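Long-range contacts in glycosyl hydrolase (Streptomyces cattleya, PDB 7LR8), which probably hydrolyses the beta-1,4 bond of Man-GlcNAc, the N-glycan core disaccharide, as a glycosidase of subfamily GH5_18: residues H224-N229 with L266-A271; G17-P22 with G300-C305. The protein carries 1 engineered substitution. One frame throughout, in Å; residues are numbered along the deposited sequence.

Contact 1. Residues H224-N229 with L266-A271; sequences HSWVFN and LQEVGA. With BMA (beta-D-mannopyranose), chain D; NAG (2-acetamido-2-deoxy-beta-D-glucopyranose), chain C.
At the C-terminal mouth of the (beta/alpha)8 barrel, where strands six and seven run parallel and H224 pairs with E268, this contact builds one wall of the glycan pocket. S225 N donates to E268 O (2.8 Å). E268 sits near the end of strand seven, the place of the nucleophile in clan GH-A, and its OE1 lies 3.3 Å from BMA C1, consistent with that role. Two aromatic residues fix its carboxylate. The H224 ring is stacked on it, planes 3° apart, with CD over the ring centre; in the plane of that ring, NE2 donates almost straight (179°) to a lone pair of Q267 OE1 at 2.9 Å, which sets its rotation. With CG anti to its carbonyl carbon (chi1 -72°), the W226 side chain brings its ring N-H to E268. W226 NE1 donates to E268 OE1 at 2.8 Å, nearly along the C-O axis. R54 forms a salt bridge with OE2, which also lies 3.0 Å from BMA O2. The indole is sandwiched: G270, whose buried N has no partner, lies over one face, and BMA O5 over the other. A water joins H224 ND1, E268 OE1 and BMA O2, its oxygen 2.9 Å from ND1.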
loop_
_atom_site.group_PDB
_atom_site.type_symbol
_atom_site.label_atom_id
_atom_site.label_comp_id
_atom_site.label_asym_id
_atom_site.label_seq_id
_atom_site.Cartn_x
_atom_site.Cartn_y
_atom_site.Cartn_z
ATOM N N HIS B 224 16.519 -5.313 -19.159
ATOM C CA HIS B 224 16.930 -4.309 -18.184
ATOM C C HIS B 224 18.315 -4.702 -17.681
ATOM O O HIS B 224 18.457 -5.745 -17.032
ATOM C CB HIS B 224 15.949 -4.247 -17.009
ATOM C CG HIS B 224 14.543 -3.887 -17.388
ATOM N ND1 HIS B 224 13.467 -4.174 -16.573
ATOM C CD2 HIS B 224 14.035 -3.254 -18.474
ATOM C CE1 HIS B 224 12.358 -3.733 -17.139
ATOM N NE2 HIS B 224 12.672 -3.179 -18.298
ATOM N N SER B 225 19.330 -3.872 -17.965
ATOM C CA SER B 225 20.726 -4.243 -17.724
ATOM C C SER B 225 21.276 -3.532 -16.488
ATOM O O SER B 225 21.448 -2.306 -16.494
ATOM C CB SER B 225 21.586 -3.917 -18.937
ATOM O OG SER B 225 22.927 -4.292 -18.670
ATOM N N TRP B 226 21.603 -4.306 -15.456
ATOM C CA TRP B 226 22.014 -3.755 -14.164
ATOM C C TRP B 226 23.218 -4.525 -13.649
ATOM O O TRP B 226 23.078 -5.666 -13.190
ATOM C CB TRP B 226 20.857 -3.804 -13.164
ATOM C CG TRP B 226 19.817 -2.809 -13.513
ATOM C CD1 TRP B 226 18.603 -3.050 -14.099
ATOM C CD2 TRP B 226 19.908 -1.399 -13.335
ATOM N NE1 TRP B 226 17.922 -1.866 -14.274
ATOM C CE2 TRP B 226 18.717 -0.834 -13.837
ATOM C CE3 TRP B 226 20.896 -0.553 -12.830
ATOM C CZ2 TRP B 226 18.473 0.538 -13.800
ATOM C CZ3 TRP B 226 20.656 0.817 -12.799
ATOM C CH2 TRP B 226 19.464 1.348 -13.289
ATOM N N VAL B 227 24.398 -3.889 -13.694
ATOM C CA VAL B 227 25.647 -4.590 -13.389
ATOM C C VAL B 227 25.893 -4.784 -11.899
ATOM O O VAL B 227 26.926 -5.356 -11.533
ATOM C CB VAL B 227 26.849 -3.874 -14.045
ATOM C CG1 VAL B 227 26.692 -3.878 -15.561
ATOM C CG2 VAL B 227 27.014 -2.457 -13.529
ATOM N N PHE B 228 24.973 -4.354 -11.024
ATOM C CA PHE B 228 25.060 -4.755 -9.624
ATOM C C PHE B 228 24.530 -6.169 -9.396
ATOM O O PHE B 228 24.463 -6.622 -8.245
ATOM C CB PHE B 228 24.327 -3.758 -8.705
ATOM C CG PHE B 228 22.881 -3.497 -9.072
ATOM C CD1 PHE B 228 21.952 -4.527 -9.146
ATOM C CD2 PHE B 228 22.450 -2.201 -9.304
ATOM C CE1 PHE B 228 20.626 -4.272 -9.475
ATOM C CE2 PHE B 228 21.137 -1.938 -9.635
ATOM C CZ PHE B 228 20.216 -2.975 -9.712
ATOM N N ASN B 229 24.181 -6.873 -10.465
ATOM C CA ASN B 229 23.618 -8.215 -10.406
ATOM C C ASN B 229 24.672 -9.303 -10.216
ATOM O O ASN B 229 24.379 -10.477 -10.478
ATOM C CB ASN B 229 22.820 -8.485 -11.681
ATOM C CG ASN B 229 23.693 -8.548 -12.918
ATOM O OD1 ASN B 229 24.931 -8.429 -12.847
ATOM N ND2 ASN B 229 23.060 -8.730 -14.067
ATOM N N LEU B 266 16.508 -2.256 -25.103
ATOM C CA LEU B 266 17.228 -2.054 -23.846
ATOM C C LEU B 266 16.480 -0.978 -23.075
ATOM O O LEU B 266 16.764 0.216 -23.178
ATOM C CB LEU B 266 18.680 -1.665 -24.111
ATOM C CG LEU B 266 19.494 -1.412 -22.854
ATOM C CD1 LEU B 266 19.629 -2.686 -22.023
ATOM C CD2 LEU B 266 20.880 -0.879 -23.264
ATOM N N GLN B 267 15.469 -1.409 -22.319
ATOM C CA GLN B 267 14.504 -0.510 -21.716
ATOM C C GLN B 267 14.961 0.052 -20.382
ATOM O O GLN B 267 14.376 1.036 -19.909
ATOM C CB GLN B 267 13.168 -1.249 -21.546
ATOM C CG GLN B 267 11.982 -0.354 -21.339
ATOM C CD GLN B 267 10.740 -1.152 -21.024
ATOM O OE1 GLN B 267 10.775 -2.043 -20.171
ATOM N NE2 GLN B 267 9.642 -0.851 -21.708
ATOM N N GLU B 268 15.984 -0.546 -19.774
ATOM C CA GLU B 268 16.682 0.047 -18.638
ATOM C C GLU B 268 18.163 -0.234 -18.758
ATOM O O GLU B 268 18.566 -1.364 -19.041
ATOM C CB GLU B 268 16.220 -0.502 -17.286
ATOM C CG GLU B 268 14.807 -0.132 -16.937
ATOM C CD GLU B 268 14.346 -0.794 -15.652
ATOM O OE1 GLU B 268 15.204 -1.361 -14.932
ATOM O OE2 GLU B 268 13.134 -0.743 -15.380
ATOM N N VAL B 269 18.962 0.800 -18.519
ATOM C CA VAL B 269 20.402 0.659 -18.332
ATOM C C VAL B 269 20.821 1.856 -17.496
ATOM O O VAL B 269 20.375 2.981 -17.752
ATOM C CB VAL B 269 21.175 0.586 -19.665
ATOM C CG1 VAL B 269 20.812 1.760 -20.596
ATOM C CG2 VAL B 269 22.700 0.557 -19.385
ATOM N N GLY B 270 21.637 1.630 -16.470
ATOM C CA GLY B 270 22.050 2.717 -15.608
ATOM C C GLY B 270 23.412 2.453 -15.008
ATOM O O GLY B 270 24.001 1.384 -15.190
ATOM N N ALA B 271 23.883 3.436 -14.235
ATOM C CA ALA B 271 25.247 3.465 -13.701
ATOM C C ALA B 271 25.182 3.511 -12.179
ATOM O O ALA B 271 25.296 4.593 -11.579
ATOM C CB ALA B 271 26.015 4.663 -14.255
HETATM C C1 BMA D . 15.204 -1.733 -11.670
HETATM C C2 BMA D . 14.147 -0.606 -11.898
HETATM C C3 BMA D . 13.915 0.117 -10.586
HETATM C C4 BMA D . 15.303 0.466 -9.893
HETATM C C5 BMA D . 16.499 0.178 -10.844
HETATM C C6 BMA D . 17.849 0.397 -10.198
HETATM O O2 BMA D . 12.914 -1.126 -12.369
HETATM O O3 BMA D . 13.024 -0.644 -9.732
HETATM O O4 BMA D . 15.290 1.825 -9.553
HETATM O O5 BMA D . 16.480 -1.205 -11.241
HETATM O O6 BMA D . 17.944 -0.519 -9.080
HETATM C C1 NAG C . 16.376 -5.656 -8.270
HETATM C C2 NAG C . 15.741 -4.461 -7.559
HETATM C C3 NAG C . 14.851 -3.670 -8.527
HETATM C C4 NAG C . 15.600 -3.326 -9.813
HETATM C C5 NAG C . 16.175 -4.618 -10.397
HETATM C C6 NAG C . 16.983 -4.449 -11.659
HETATM C C7 NAG C . 15.092 -4.395 -5.181
HETATM C C8 NAG C . 14.223 -5.012 -4.120
HETATM N N2 NAG C . 14.975 -4.915 -6.409
HETATM O O1 NAG C . 17.271 -6.270 -7.405
HETATM O O3 NAG C . 14.379 -2.486 -7.898
HETATM O O4 NAG C . 14.683 -2.698 -10.709
HETATM O O5 NAG C . 17.055 -5.213 -9.436
HETATM O O6 NAG C . 17.335 -5.713 -12.206
HETATM O O7 NAG C . 15.858 -3.463 -4.937
HETATM O O HOH W 1 13.643 -3.654 -13.691
HETATM O O HOH W 2 23.947 -1.313 -15.517
#

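Contact 2. Residues G17-P22 with G300-C305; sequences GVNYTP and GVTWWC. With BMA (beta-D-mannopyranose), chain D.
G17-N19 and G300-W304 belong to the first and last strands (15-19 and 298-304) of the (beta/alpha)8 barrel, and their parallel pairing closes the cylinder. The tight part is the strand ladder: G17 N donates to V301 O, W303 N to G17 O (3.0 Å) and N19 N to W303 O (2.8 Å), the short axes crossing at -38°. T302 points to the same side of the sheet as N19; its CG2, anti to the backbone N, packs 3.4 Å from V18 C, while its OG1 turns to H52 and W265. W303 O is gripped twice from the same face of its plane, by N19 N and, well above the plane, by N19 ND2 at 3.2 Å. ND2 has a second acceptor in Q267 O, and OD1 accepts from R54. Beyond the N19 N to W303 O bond lies the looser, pocket-side part, still buried and carried by side chains. N19 CB touches W304 CE3 at 3.4 Å, the amide turned 38° from the indole. T21 CG2 is looser on W304 (4.3 Å to CZ2) but packs on C305 CB at 3.7 Å; T21 OG1 bonds to H307 O. The W304-C305 peptide is cis, as is familiar after the strand-eight tryptophan of clan GH-A. With this cis bond, C305 CB lies over one face of the W304 indole; over the opposite face sits the mannose, whose C3 is 3.8 Å above the ring plane.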
loop_
_atom_site.group_PDB
_atom_site.type_symbol
_atom_site.label_atom_id
_atom_site.label_comp_id
_atom_site.label_asym_id
_atom_site.label_seq_id
_atom_site.Cartn_x
_atom_site.Cartn_y
_atom_site.Cartn_z
ATOM N N GLY B 17 16.015 7.305 -25.193
ATOM C CA GLY B 17 15.067 7.870 -24.263
ATOM C C GLY B 17 15.506 7.660 -22.836
ATOM O O GLY B 17 16.619 7.196 -22.574
ATOM N N VAL B 18 14.631 8.050 -21.908
ATOM C CA VAL B 18 14.922 7.915 -20.484
ATOM C C VAL B 18 13.703 7.372 -19.762
ATOM O O VAL B 18 12.558 7.580 -20.177
ATOM C CB VAL B 18 15.361 9.241 -19.823
ATOM C CG1 VAL B 18 16.694 9.691 -20.375
ATOM C CG2 VAL B 18 14.310 10.320 -20.018
ATOM N N ASN B 19 13.967 6.654 -18.674
ATOM C CA ASN B 19 12.944 6.355 -17.681
ATOM C C ASN B 19 12.723 7.598 -16.833
ATOM O O ASN B 19 13.664 8.084 -16.200
ATOM C CB ASN B 19 13.383 5.172 -16.824
ATOM C CG ASN B 19 13.456 3.898 -17.623
ATOM O OD1 ASN B 19 12.446 3.241 -17.825
ATOM N ND2 ASN B 19 14.643 3.562 -18.122
ATOM N N TYR B 20 11.485 8.100 -16.805
ATOM C CA TYR B 20 11.195 9.409 -16.225
ATOM C C TYR B 20 10.942 9.273 -14.726
ATOM O O TYR B 20 9.938 8.680 -14.309
ATOM C CB TYR B 20 10.008 10.058 -16.935
ATOM C CG TYR B 20 9.542 11.343 -16.286
ATOM C CD1 TYR B 20 10.465 12.285 -15.807
ATOM C CD2 TYR B 20 8.182 11.619 -16.149
ATOM C CE1 TYR B 20 10.036 13.452 -15.190
ATOM C CE2 TYR B 20 7.743 12.783 -15.539
ATOM C CZ TYR B 20 8.676 13.695 -15.063
ATOM O OH TYR B 20 8.234 14.854 -14.459
ATOM N N THR B 21 11.870 9.813 -13.918
ATOM C CA THR B 21 11.699 9.928 -12.471
ATOM C C THR B 21 11.390 11.382 -12.124
ATOM O O THR B 21 12.294 12.230 -12.151
ATOM C CB THR B 21 12.956 9.459 -11.727
ATOM O OG1 THR B 21 14.126 9.946 -12.395
ATOM C CG2 THR B 21 13.032 7.935 -11.656
ATOM N N PRO B 22 10.148 11.730 -11.793
ATOM C CA PRO B 22 9.823 13.143 -11.527
ATOM C C PRO B 22 10.684 13.737 -10.423
ATOM O O PRO B 22 10.839 13.158 -9.345
ATOM C CB PRO B 22 8.346 13.091 -11.121
ATOM C CG PRO B 22 7.822 11.876 -11.843
ATOM C CD PRO B 22 8.946 10.876 -11.768
ATOM N N GLY B 300 15.756 0.437 -29.052
ATOM C CA GLY B 300 16.130 1.695 -28.448
ATOM C C GLY B 300 16.920 1.453 -27.183
ATOM O O GLY B 300 17.034 0.319 -26.703
ATOM N N VAL B 301 17.476 2.549 -26.662
ATOM C CA VAL B 301 18.220 2.585 -25.406
ATOM C C VAL B 301 17.519 3.577 -24.495
ATOM O O VAL B 301 17.360 4.751 -24.857
ATOM C CB VAL B 301 19.682 3.008 -25.617
ATOM C CG1 VAL B 301 20.394 3.104 -24.270
ATOM C CG2 VAL B 301 20.396 2.051 -26.561
ATOM N N THR B 302 17.103 3.117 -23.315
ATOM C CA THR B 302 16.333 3.952 -22.404
ATOM C C THR B 302 17.061 3.977 -21.068
ATOM O O THR B 302 17.082 2.975 -20.346
ATOM C CB THR B 302 14.896 3.437 -22.277
ATOM O OG1 THR B 302 14.355 3.220 -23.597
ATOM C CG2 THR B 302 14.027 4.446 -21.548
ATOM N N TRP B 303 17.709 5.103 -20.766
ATOM C CA TRP B 303 18.546 5.212 -19.586
ATOM C C TRP B 303 17.699 5.326 -18.326
ATOM O O TRP B 303 16.671 6.009 -18.312
ATOM C CB TRP B 303 19.482 6.428 -19.696
ATOM C CG TRP B 303 20.630 6.292 -18.768
ATOM C CD1 TRP B 303 20.705 6.731 -17.475
ATOM C CD2 TRP B 303 21.865 5.618 -19.035
ATOM N NE1 TRP B 303 21.925 6.386 -16.930
ATOM C CE2 TRP B 303 22.646 5.693 -17.868
ATOM C CE3 TRP B 303 22.386 4.955 -20.155
ATOM C CZ2 TRP B 303 23.915 5.134 -17.790
ATOM C CZ3 TRP B 303 23.647 4.396 -20.066
ATOM C CH2 TRP B 303 24.390 4.489 -18.900
ATOM N N TRP B 304 18.121 4.624 -17.272
ATOM C CA TRP B 304 17.554 4.799 -15.934
ATOM C C TRP B 304 18.547 5.628 -15.138
ATOM O O TRP B 304 19.612 5.124 -14.780
ATOM C CB TRP B 304 17.327 3.468 -15.222
ATOM C CG TRP B 304 16.590 3.687 -13.931
ATOM C CD1 TRP B 304 17.087 4.215 -12.772
ATOM C CD2 TRP B 304 15.195 3.434 -13.689
ATOM N NE1 TRP B 304 16.092 4.304 -11.826
ATOM C CE2 TRP B 304 14.924 3.823 -12.364
ATOM C CE3 TRP B 304 14.158 2.900 -14.462
ATOM C CZ2 TRP B 304 13.656 3.716 -11.808
ATOM C CZ3 TRP B 304 12.906 2.791 -13.903
ATOM C CH2 TRP B 304 12.663 3.189 -12.593
ATOM N N CYS B 305 18.195 6.873 -14.814
ATOM C CA CYS B 305 16.884 7.467 -15.033
ATOM C C CYS B 305 17.086 8.940 -15.384
ATOM O O CYS B 305 18.226 9.412 -15.475
ATOM C CB CYS B 305 16.013 7.323 -13.787
ATOM S SG CYS B 305 16.859 7.839 -12.262
HETATM C C1 BMA D . 15.204 -1.733 -11.670
HETATM C C2 BMA D . 14.147 -0.606 -11.898
HETATM C C3 BMA D . 13.915 0.117 -10.586
HETATM C C4 BMA D . 15.303 0.466 -9.893
HETATM C C5 BMA D . 16.499 0.178 -10.844
HETATM C C6 BMA D . 17.849 0.397 -10.198
HETATM O O2 BMA D . 12.914 -1.126 -12.369
HETATM O O3 BMA D . 13.024 -0.644 -9.732
HETATM O O4 BMA D . 15.290 1.825 -9.553
HETATM O O5 BMA D . 16.480 -1.205 -11.241
HETATM O O6 BMA D . 17.944 -0.519 -9.080
#

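Overall arrangement
Contacts 1 and 2 are two seams of one barrel wall, their centres 11 Å apart, separated by the seam between strands 264-269 and 298-304. Those neighbouring strands are probably joined by V269 O to W304 N at 2.8 Å and L266 O to T302 N at 2.9 Å. Along the chain, contact 1 is nested inside the loop that contact 2 closes. R54, on strand 52-55, serves both contacts. The indoles of W226 and W304 meet at about 75° beside the mannose. A153, the engineered residue, is about 5 Å from H224 and about 9 Å from W304, side chain to side chain.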